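Local atomic coordinates of DUF3809 domain-containing protein (Deinococcus radiodurans, PDB entry 3NQN), a protein that is of unknown function but binds calcium ions and belongs to a family grouped with the Bet v 1-like proteins. Residues Leu41-Leu52 / Asp63-Val71; Gln8-His16 / Leu147-Ala158. All coordinates share one frame; numbering follows the deposited sequence.

Contact 1: Leu41-Leu52 / Asp63-Val71; sequences LDSDGEQVWGEL and DLPFRSEIV. With CA (calcium ion), chain C.
Arg67 lays its guanidinium flat on the indole of Trp49, the two planes 8° apart and Arg67 NH2 3.4 Å from Trp49 CZ3. This cation-pi stack joins the partners of a non-hydrogen-bonded pair. The arginine chain runs extended from CG to NE, bringing NE to Gln47 OE1 at 2.7 Å, nearly in the guanidinium plane, so face and edge together fix the group. An alanine here takes away the cation over Trp49, and the indole and the Gln47 amide, left without their partner, are likely to turn more freely.

This side of the sheet is partly exposed; on the same side, Glu51 is salt-bridged to Arg39. The opposite side is packed. Phe66, with CG between its backbone N and carbonyl carbon (chi1 73°), turns its ring over Gly50, whose N lies 3.6 Å from Phe66 CZ. Leu41 CD1 meets Phe66 CZ at the ring edge, 3.7 Å away, while Leu52 CD1 reaches Phe66 CD2 at 3.6 Å.

At one end both carboxylate oxygens of Asp63 bind calcium, which Asp63 of the second subunit also ligates. Strands 47-56 and 60-73 form an antiparallel beta hairpin, edged by strand 41-43, with one face turned inward and a shared metal site at its margin.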
loop_
_atom_site.group_PDB
_atom_site.type_symbol
_atom_site.label_atom_id
_atom_site.label_comp_id
_atom_site.label_asym_id
_atom_site.label_seq_id
_atom_site.Cartn_x
_atom_site.Cartn_y
_atom_site.Cartn_z
ATOM N N LEU A 41 -10.224 3.712 6.849
ATOM C CA LEU A 41 -11.654 3.766 6.593
ATOM C C LEU A 41 -12.063 5.193 6.253
ATOM O O LEU A 41 -11.653 6.144 6.928
ATOM C CB LEU A 41 -12.402 3.269 7.822
ATOM C CG LEU A 41 -13.814 2.724 7.683
ATOM C CD1 LEU A 41 -13.930 1.670 6.567
ATOM C CD2 LEU A 41 -14.227 2.133 9.037
ATOM N N ASP A 42 -12.808 5.353 5.167
ATOM C CA ASP A 42 -13.329 6.654 4.798
ATOM C C ASP A 42 -14.589 6.497 3.936
ATOM O O ASP A 42 -14.884 5.391 3.442
ATOM C CB ASP A 42 -12.265 7.465 4.055
ATOM C CG ASP A 42 -12.540 8.964 4.089
ATOM O OD1 ASP A 42 -13.281 9.428 4.996
ATOM O OD2 ASP A 42 -12.004 9.679 3.220
ATOM N N SER A 43 -15.323 7.599 3.765
ATOM C CA SER A 43 -16.573 7.598 2.995
ATOM C C SER A 43 -16.959 8.990 2.545
ATOM O O SER A 43 -16.673 9.970 3.231
ATOM C CB SER A 43 -17.717 7.039 3.840
ATOM O OG SER A 43 -18.958 7.170 3.157
ATOM N N ASP A 44 -17.656 9.062 1.410
ATOM C CA ASP A 44 -18.185 10.325 0.888
ATOM C C ASP A 44 -19.720 10.345 0.995
ATOM O O ASP A 44 -20.380 11.201 0.403
ATOM C CB ASP A 44 -17.753 10.530 -0.578
ATOM C CG ASP A 44 -18.188 9.375 -1.498
ATOM O OD1 ASP A 44 -18.915 8.470 -1.030
ATOM O OD2 ASP A 44 -17.795 9.377 -2.682
ATOM N N GLY A 45 -20.280 9.396 1.749
ATOM C CA GLY A 45 -21.736 9.290 1.909
ATOM C C GLY A 45 -22.357 8.334 0.903
ATOM O O GLY A 45 -23.422 7.769 1.155
ATOM N N GLU A 46 -21.659 8.119 -0.216
ATOM C CA GLU A 46 -22.120 7.232 -1.280
ATOM C C GLU A 46 -21.447 5.865 -1.207
ATOM O O GLU A 46 -22.081 4.842 -1.408
ATOM C CB GLU A 46 -21.842 7.864 -2.642
ATOM C CG GLU A 46 -22.773 9.035 -2.969
ATOM C CD GLU A 46 -24.206 8.577 -3.184
ATOM O OE1 GLU A 46 -24.511 8.076 -4.290
ATOM O OE2 GLU A 46 -25.026 8.717 -2.249
ATOM N N GLN A 47 -20.144 5.867 -0.988
ATOM C CA GLN A 47 -19.404 4.651 -0.859
ATOM C C GLN A 47 -18.530 4.704 0.376
ATOM O O GLN A 47 -18.265 5.775 0.923
ATOM C CB GLN A 47 -18.540 4.424 -2.107
ATOM C CG GLN A 47 -19.345 4.406 -3.395
ATOM C CD GLN A 47 -18.498 4.173 -4.633
ATOM O OE1 GLN A 47 -17.265 4.181 -4.576
ATOM N NE2 GLN A 47 -19.161 3.973 -5.763
ATOM N N VAL A 48 -18.133 3.531 0.830
ATOM C CA VAL A 48 -17.218 3.385 1.950
ATOM C C VAL A 48 -16.015 2.587 1.451
ATOM O O VAL A 48 -16.169 1.662 0.626
ATOM C CB VAL A 48 -17.891 2.640 3.143
ATOM C CG1 VAL A 48 -16.882 2.384 4.266
ATOM C CG2 VAL A 48 -19.099 3.437 3.669
ATOM N N TRP A 49 -14.826 2.946 1.909
ATOM C CA TRP A 49 -13.616 2.236 1.488
ATOM C C TRP A 49 -12.551 2.190 2.576
ATOM O O TRP A 49 -12.605 2.936 3.563
ATOM C CB TRP A 49 -13.041 2.834 0.200
ATOM C CG TRP A 49 -12.654 4.288 0.296
ATOM C CD1 TRP A 49 -11.418 4.796 0.600
ATOM C CD2 TRP A 49 -13.503 5.415 0.059
ATOM N NE1 TRP A 49 -11.454 6.176 0.580
ATOM C CE2 TRP A 49 -12.720 6.580 0.252
ATOM C CE3 TRP A 49 -14.854 5.557 -0.283
ATOM C CZ2 TRP A 49 -13.243 7.864 0.102
ATOM C CZ3 TRP A 49 -15.372 6.835 -0.425
ATOM C CH2 TRP A 49 -14.566 7.972 -0.234
ATOM N N GLY A 50 -11.583 1.304 2.383
ATOM C CA GLY A 50 -10.527 1.112 3.344
ATOM C C GLY A 50 -9.680 -0.061 2.940
ATOM O O GLY A 50 -9.635 -0.420 1.766
ATOM N N GLU A 51 -9.032 -0.690 3.911
ATOM C CA GLU A 51 -8.169 -1.820 3.613
ATOM C C GLU A 51 -8.043 -2.755 4.802
ATOM O O GLU A 51 -8.201 -2.342 5.946
ATOM C CB GLU A 51 -6.776 -1.308 3.161
ATOM C CG GLU A 51 -6.091 -0.417 4.189
ATOM C CD GLU A 51 -4.979 0.472 3.610
ATOM O OE1 GLU A 51 -4.818 0.560 2.369
ATOM O OE2 GLU A 51 -4.286 1.110 4.417
ATOM N N LEU A 52 -7.857 -4.033 4.514
ATOM C CA LEU A 52 -7.544 -5.012 5.524
ATOM C C LEU A 52 -6.081 -5.351 5.377
ATOM O O LEU A 52 -5.537 -5.300 4.262
ATOM C CB LEU A 52 -8.374 -6.286 5.352
ATOM C CG LEU A 52 -9.887 -6.206 5.566
ATOM C CD1 LEU A 52 -10.501 -5.302 4.523
ATOM C CD2 LEU A 52 -10.512 -7.617 5.497
ATOM N N ASP A 63 -1.546 -4.535 2.516
ATOM C CA ASP A 63 -2.899 -3.970 2.534
ATOM C C ASP A 63 -3.709 -4.397 1.316
ATOM O O ASP A 63 -3.230 -4.314 0.183
ATOM C CB ASP A 63 -2.842 -2.445 2.599
ATOM C CG ASP A 63 -1.816 -1.854 1.637
ATOM O OD1 ASP A 63 -0.588 -2.081 1.840
ATOM O OD2 ASP A 63 -2.224 -1.161 0.683
ATOM N N LEU A 64 -4.917 -4.886 1.574
ATOM C CA LEU A 64 -5.870 -5.283 0.532
ATOM C C LEU A 64 -7.049 -4.310 0.594
ATOM O O LEU A 64 -7.777 -4.259 1.612
ATOM C CB LEU A 64 -6.377 -6.721 0.767
ATOM C CG LEU A 64 -5.473 -7.911 0.421
ATOM C CD1 LEU A 64 -4.151 -7.894 1.201
ATOM C CD2 LEU A 64 -6.243 -9.244 0.654
ATOM N N PRO A 65 -7.261 -3.538 -0.479
ATOM C CA PRO A 65 -8.320 -2.564 -0.415
ATOM C C PRO A 65 -9.715 -3.179 -0.589
ATOM O O PRO A 65 -9.853 -4.331 -1.042
ATOM C CB PRO A 65 -7.997 -1.631 -1.579
ATOM C CG PRO A 65 -7.317 -2.502 -2.567
ATOM C CD PRO A 65 -6.547 -3.498 -1.772
ATOM N N PHE A 66 -10.717 -2.435 -0.145
ATOM C CA PHE A 66 -12.108 -2.730 -0.441
ATOM C C PHE A 66 -12.799 -1.408 -0.654
ATOM O O PHE A 66 -12.328 -0.358 -0.187
ATOM C CB PHE A 66 -12.802 -3.488 0.691
ATOM C CG PHE A 66 -13.104 -2.636 1.916
ATOM C CD1 PHE A 66 -14.307 -1.928 2.015
ATOM C CD2 PHE A 66 -12.211 -2.566 2.962
ATOM C CE1 PHE A 66 -14.581 -1.152 3.123
ATOM C CE2 PHE A 66 -12.483 -1.783 4.068
ATOM C CZ PHE A 66 -13.675 -1.070 4.139
ATOM N N ARG A 67 -13.906 -1.464 -1.377
ATOM C CA ARG A 67 -14.757 -0.330 -1.593
ATOM C C ARG A 67 -16.176 -0.879 -1.777
ATOM O O ARG A 67 -16.404 -1.808 -2.581
ATOM C CB ARG A 67 -14.310 0.444 -2.824
ATOM C CG ARG A 67 -14.916 1.824 -2.953
ATOM C CD ARG A 67 -14.223 2.640 -4.076
ATOM N NE ARG A 67 -14.581 4.066 -4.019
ATOM C CZ ARG A 67 -13.762 5.054 -3.625
ATOM N NH1 ARG A 67 -12.502 4.806 -3.253
ATOM N NH2 ARG A 67 -14.206 6.303 -3.612
ATOM N N SER A 68 -17.117 -0.323 -1.036
ATOM C CA SER A 68 -18.495 -0.779 -1.081
ATOM C C SER A 68 -19.485 0.384 -1.219
ATOM O O SER A 68 -19.278 1.462 -0.680
ATOM C CB SER A 68 -18.827 -1.563 0.168
ATOM O OG SER A 68 -17.998 -2.713 0.312
ATOM N N GLU A 69 -20.569 0.119 -1.921
ATOM C CA GLU A 69 -21.645 1.078 -2.121
ATOM C C GLU A 69 -22.575 1.037 -0.918
ATOM O O GLU A 69 -22.905 -0.049 -0.408
ATOM C CB GLU A 69 -22.415 0.700 -3.393
ATOM C CG GLU A 69 -23.607 1.583 -3.720
ATOM C CD GLU A 69 -24.440 1.026 -4.874
ATOM O OE1 GLU A 69 -24.159 -0.117 -5.317
ATOM O OE2 GLU A 69 -25.384 1.719 -5.321
ATOM N N ILE A 70 -22.974 2.214 -0.436
ATOM C CA ILE A 70 -23.915 2.310 0.679
ATOM C C ILE A 70 -25.319 2.364 0.092
ATOM O O ILE A 70 -25.605 3.199 -0.763
ATOM C CB ILE A 70 -23.700 3.591 1.497
ATOM C CG1 ILE A 70 -22.270 3.678 2.016
ATOM C CG2 ILE A 70 -24.694 3.659 2.661
ATOM C CD1 ILE A 70 -21.912 5.090 2.501
ATOM N N VAL A 71 -26.167 1.439 0.509
ATOM C CA VAL A 71 -27.532 1.350 0.010
ATOM C C VAL A 71 -28.506 1.478 1.153
ATOM O O VAL A 71 -28.515 0.671 2.056
ATOM C CB VAL A 71 -27.789 0.012 -0.682
ATOM C CG1 VAL A 71 -29.250 -0.040 -1.166
ATOM C CG2 VAL A 71 -26.777 -0.199 -1.868
HETATM CA CA CA C . 0.163 -1.058 -0.301
HETATM O O HOH W 1 -4.854 -0.799 0.370
HETATM O O HOH W 2 -1.014 -3.162 -1.138
HETATM O O HOH W 3 -1.079 0.464 -1.733
HETATM O O HOH W 4 0.189 0.770 1.112
HETATM O O HOH W 5 2.277 -2.020 0.538
#

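Contact 2: Gln8-His16 / Leu147-Ala158; sequences QSFTLRHPH and LPEGLAAGLPPA
Pro148 sets its ring over one face of Phe10, where a strand at the margin of the antiparallel sheet meets the end of the long C-terminal helix, an arrangement consistent with the helix-grip fold of Bet v 1-like proteins. Pro148 CG stands 3.8 Å from the centroid of the Phe10 ring, a CH-pi contact 22° off the ring normal. The first torsion of Phe10 (59°) carries the ring toward the helix, and the second turns its face to the proline. The ring edge receives Leu151 CD2, 3.7 Å from Phe10 CZ, and Phe107 of the adjoining strand also meets the ring.

Gln8 CG, anti to the backbone N, lies 3.9 Å from Pro148 CD, and the bend at the second torsion brings NE2 beside the proline ring; NE2 is hydrogen-bonded to Ala144 O. Leu12 is extended past CG: CD1, anti to CA (chi2 176°), reaches the helix, 3.9 Å from Leu151 CB and 3.7 Å from Ala152 N, and the side chain meets that of Leu151 at about a right angle.

Beyond the helix, the C-terminal tail follows the turn after the strand. His16 NE2 donates to Pro157 O, though this bond is doubtful because the tail has alternate conformers. Leu155 CD2 packs 3.6 Å from His14 CD2, and the His14 imidazole is steadied by the backbone N of His16, which donates in the ring plane to His14 ND1 at 3.0 Å.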
loop_
_atom_site.group_PDB
_atom_site.type_symbol
_atom_site.label_atom_id
_atom_site.label_comp_id
_atom_site.label_asym_id
_atom_site.label_seq_id
_atom_site.Cartn_x
_atom_site.Cartn_y
_atom_site.Cartn_z
ATOM N N GLN A 8 -20.184 -13.010 9.593
ATOM C CA GLN A 8 -20.515 -12.697 10.983
ATOM C C GLN A 8 -21.936 -12.147 11.045
ATOM O O GLN A 8 -22.364 -11.397 10.155
ATOM C CB GLN A 8 -19.520 -11.691 11.575
ATOM C CG GLN A 8 -19.762 -11.322 13.034
ATOM C CD GLN A 8 -19.642 -12.514 13.999
ATOM O OE1 GLN A 8 -20.576 -13.296 14.160
ATOM N NE2 GLN A 8 -18.519 -12.609 14.676
ATOM N N SER A 9 -22.695 -12.592 12.040
ATOM C CA SER A 9 -24.032 -12.076 12.248
ATOM C C SER A 9 -24.314 -11.936 13.736
ATOM O O SER A 9 -23.843 -12.736 14.557
ATOM C CB SER A 9 -25.084 -12.942 11.551
ATOM O OG SER A 9 -24.860 -14.314 11.775
ATOM N N PHE A 10 -25.056 -10.897 14.086
ATOM C CA PHE A 10 -25.305 -10.603 15.487
ATOM C C PHE A 10 -26.363 -9.539 15.646
ATOM O O PHE A 10 -26.695 -8.821 14.698
ATOM C CB PHE A 10 -23.997 -10.148 16.167
ATOM C CG PHE A 10 -23.381 -8.923 15.544
ATOM C CD1 PHE A 10 -22.539 -9.042 14.436
ATOM C CD2 PHE A 10 -23.633 -7.661 16.056
ATOM C CE1 PHE A 10 -21.981 -7.923 13.843
ATOM C CE2 PHE A 10 -23.078 -6.532 15.457
ATOM C CZ PHE A 10 -22.242 -6.664 14.362
ATOM N N THR A 11 -26.870 -9.429 16.860
ATOM C CA THR A 11 -27.883 -8.433 17.202
ATOM C C THR A 11 -27.375 -7.548 18.320
ATOM O O THR A 11 -26.581 -7.975 19.119
ATOM C CB THR A 11 -29.218 -9.086 17.628
ATOM O OG1 THR A 11 -28.980 -10.062 18.655
ATOM C CG2 THR A 11 -29.896 -9.744 16.442
ATOM N N LEU A 12 -27.834 -6.298 18.326
ATOM C CA LEU A 12 -27.493 -5.304 19.361
ATOM C C LEU A 12 -28.652 -4.358 19.495
ATOM O O LEU A 12 -29.272 -4.000 18.500
ATOM C CB LEU A 12 -26.300 -4.442 18.939
ATOM C CG LEU A 12 -24.919 -5.028 18.826
ATOM C CD1 LEU A 12 -23.967 -3.948 18.300
ATOM C CD2 LEU A 12 -24.456 -5.555 20.194
ATOM N N ARG A 13 -28.905 -3.891 20.708
ATOM C CA ARG A 13 -29.965 -2.930 20.942
ATOM C C ARG A 13 -29.407 -1.511 21.012
ATOM O O ARG A 13 -28.424 -1.253 21.706
ATOM C CB ARG A 13 -30.714 -3.262 22.234
ATOM C CG ARG A 13 -31.789 -2.239 22.609
ATOM C CD ARG A 13 -32.957 -2.913 23.288
ATOM N NE ARG A 13 -33.885 -1.961 23.884
ATOM C CZ ARG A 13 -35.194 -2.158 23.956
ATOM N NH1 ARG A 13 -35.728 -3.234 23.399
ATOM N NH2 ARG A 13 -35.977 -1.253 24.533
ATOM N N HIS A 14 -30.015 -0.597 20.269
ATOM C CA HIS A 14 -29.611 0.796 20.355
ATOM C C HIS A 14 -30.368 1.365 21.559
ATOM O O HIS A 14 -31.575 1.291 21.597
ATOM C CB HIS A 14 -29.987 1.568 19.079
ATOM C CG HIS A 14 -29.341 2.915 18.982
ATOM N ND1 HIS A 14 -29.606 3.936 19.874
ATOM C CD2 HIS A 14 -28.446 3.413 18.100
ATOM C CE1 HIS A 14 -28.888 4.995 19.551
ATOM N NE2 HIS A 14 -28.181 4.707 18.476
ATOM N N PRO A 15 -29.653 1.915 22.546
ATOM C CA PRO A 15 -30.294 2.469 23.756
ATOM C C PRO A 15 -31.307 3.607 23.532
ATOM O O PRO A 15 -32.109 3.877 24.415
ATOM C CB PRO A 15 -29.107 3.007 24.576
ATOM C CG PRO A 15 -27.911 2.351 24.023
ATOM C CD PRO A 15 -28.188 2.063 22.583
ATOM N N HIS A 16 -31.257 4.277 22.377
ATOM C CA HIS A 16 -32.148 5.419 22.127
ATOM C C HIS A 16 -33.406 5.100 21.284
ATOM O O HIS A 16 -34.165 6.009 20.932
ATOM C CB HIS A 16 -31.366 6.576 21.494
ATOM C CG HIS A 16 -30.282 7.132 22.372
ATOM N ND1 HIS A 16 -29.263 7.923 21.885
ATOM C CD2 HIS A 16 -30.037 6.978 23.698
ATOM C CE1 HIS A 16 -28.458 8.266 22.880
ATOM N NE2 HIS A 16 -28.896 7.695 23.987
ATOM N N LEU A 147 -16.204 -7.670 14.860
ATOM C CA LEU A 147 -17.274 -6.737 14.469
ATOM C C LEU A 147 -18.305 -6.430 15.553
ATOM O O LEU A 147 -18.670 -5.284 15.730
ATOM C CB LEU A 147 -17.988 -7.184 13.179
ATOM C CG LEU A 147 -17.401 -6.679 11.884
ATOM C CD1 LEU A 147 -18.200 -7.230 10.687
ATOM C CD2 LEU A 147 -17.361 -5.135 11.859
ATOM N N PRO A 148 -18.809 -7.459 16.256
ATOM C CA PRO A 148 -19.785 -7.129 17.298
ATOM C C PRO A 148 -19.231 -6.141 18.344
ATOM O O PRO A 148 -19.919 -5.213 18.737
ATOM C CB PRO A 148 -20.100 -8.488 17.919
ATOM C CG PRO A 148 -19.922 -9.466 16.741
ATOM C CD PRO A 148 -18.750 -8.909 15.975
ATOM N N GLU A 149 -17.997 -6.370 18.772
ATOM C CA GLU A 149 -17.311 -5.493 19.705
ATOM C C GLU A 149 -17.216 -4.075 19.118
ATOM O O GLU A 149 -17.564 -3.088 19.776
ATOM C CB GLU A 149 -15.896 -6.045 19.973
ATOM C CG GLU A 149 -15.064 -5.226 20.976
ATOM C CD GLU A 149 -13.662 -5.777 21.171
ATOM O OE1 GLU A 149 -13.015 -6.189 20.167
ATOM O OE2 GLU A 149 -13.191 -5.774 22.333
ATOM N N GLY A 150 -16.803 -3.996 17.849
ATOM C CA GLY A 150 -16.646 -2.717 17.158
ATOM C C GLY A 150 -17.929 -1.945 16.987
ATOM O O GLY A 150 -17.968 -0.751 17.243
ATOM N N LEU A 151 -18.983 -2.606 16.517
ATOM C CA LEU A 151 -20.255 -1.934 16.392
ATOM C C LEU A 151 -20.767 -1.480 17.760
ATOM O O LEU A 151 -21.264 -0.369 17.895
ATOM C CB LEU A 151 -21.301 -2.801 15.671
ATOM C CG LEU A 151 -21.364 -2.545 14.157
ATOM C CD1 LEU A 151 -20.169 -3.163 13.445
ATOM C CD2 LEU A 151 -22.607 -3.060 13.600
ATOM N N ALA A 152 -20.625 -2.329 18.777
ATOM C CA ALA A 152 -21.092 -1.964 20.128
ATOM C C ALA A 152 -20.355 -0.719 20.644
ATOM O O ALA A 152 -20.961 0.153 21.247
ATOM C CB ALA A 152 -20.931 -3.138 21.100
ATOM N N ALA A 153 -19.060 -0.620 20.337
ATOM C CA ALA A 153 -18.253 0.540 20.734
ATOM C C ALA A 153 -18.771 1.864 20.139
ATOM O O ALA A 153 -18.499 2.914 20.665
ATOM C CB ALA A 153 -16.812 0.328 20.358
ATOM N N GLY A 154 -19.530 1.805 19.049
ATOM C CA GLY A 154 -20.064 3.031 18.444
ATOM C C GLY A 154 -21.344 3.559 19.093
ATOM O O GLY A 154 -21.775 4.674 18.801
ATOM N N LEU A 155 -21.929 2.776 20.001
ATOM C CA LEU A 155 -23.215 3.115 20.609
ATOM C C LEU A 155 -23.065 3.976 21.854
ATOM O O LEU A 155 -22.111 3.792 22.616
ATOM C CB LEU A 155 -23.952 1.834 21.017
ATOM C CG LEU A 155 -24.455 0.910 19.907
ATOM C CD1 LEU A 155 -24.970 -0.381 20.505
ATOM C CD2 LEU A 155 -25.536 1.592 19.066
ATOM N N PRO A 156 -23.914 5.028 21.958
ATOM C CA PRO A 156 -23.957 5.943 23.074
ATOM C C PRO A 156 -24.840 5.404 24.179
ATOM O O PRO A 156 -25.657 4.517 23.929
ATOM C CB PRO A 156 -24.595 7.185 22.471
ATOM C CG PRO A 156 -25.562 6.645 21.487
ATOM C CD PRO A 156 -24.950 5.363 20.955
ATOM N N PRO A 157 -24.696 5.952 25.393
ATOM C CA PRO A 157 -25.482 5.567 26.571
ATOM C C PRO A 157 -26.877 6.165 26.571
ATOM O O PRO A 157 -27.087 7.236 26.004
ATOM C CB PRO A 157 -24.677 6.164 27.727
ATOM C CG PRO A 157 -24.057 7.395 27.148
ATOM C CD PRO A 157 -23.758 7.051 25.689
ATOM N N ALA A 158 -27.822 5.484 27.213
ATOM C CA ALA A 158 -29.166 6.028 27.414
ATOM C C ALA A 158 -29.111 7.107 28.480
ATOM O O ALA A 158 -28.246 7.075 29.342
ATOM C CB ALA A 158 -30.124 4.932 27.845
ATOM O OXT ALA A 158 -29.934 8.017 28.528
#

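In the fold
Read from the N terminus, the chain enters contact 2 first, along strand 5-13, and returns to it only at its C-terminal end, after 130 intervening residues. Contact 1 is nested wholly within that long loop: only ten residues separate its segments, most of them the rest of strands 47-56 and 60-73 around the hairpin turn. The two illustrate different scales of closure, one a local hairpin, the other a joining of the first strand and the loop after it to the end of helix 122-153 and the C-terminal tail. Their nearest atoms lie about 8 Å apart. They share the same sheet, however, and helix 122-153 serves both, its Thr139, Leu140 and Val143 touching Leu52 of contact 1.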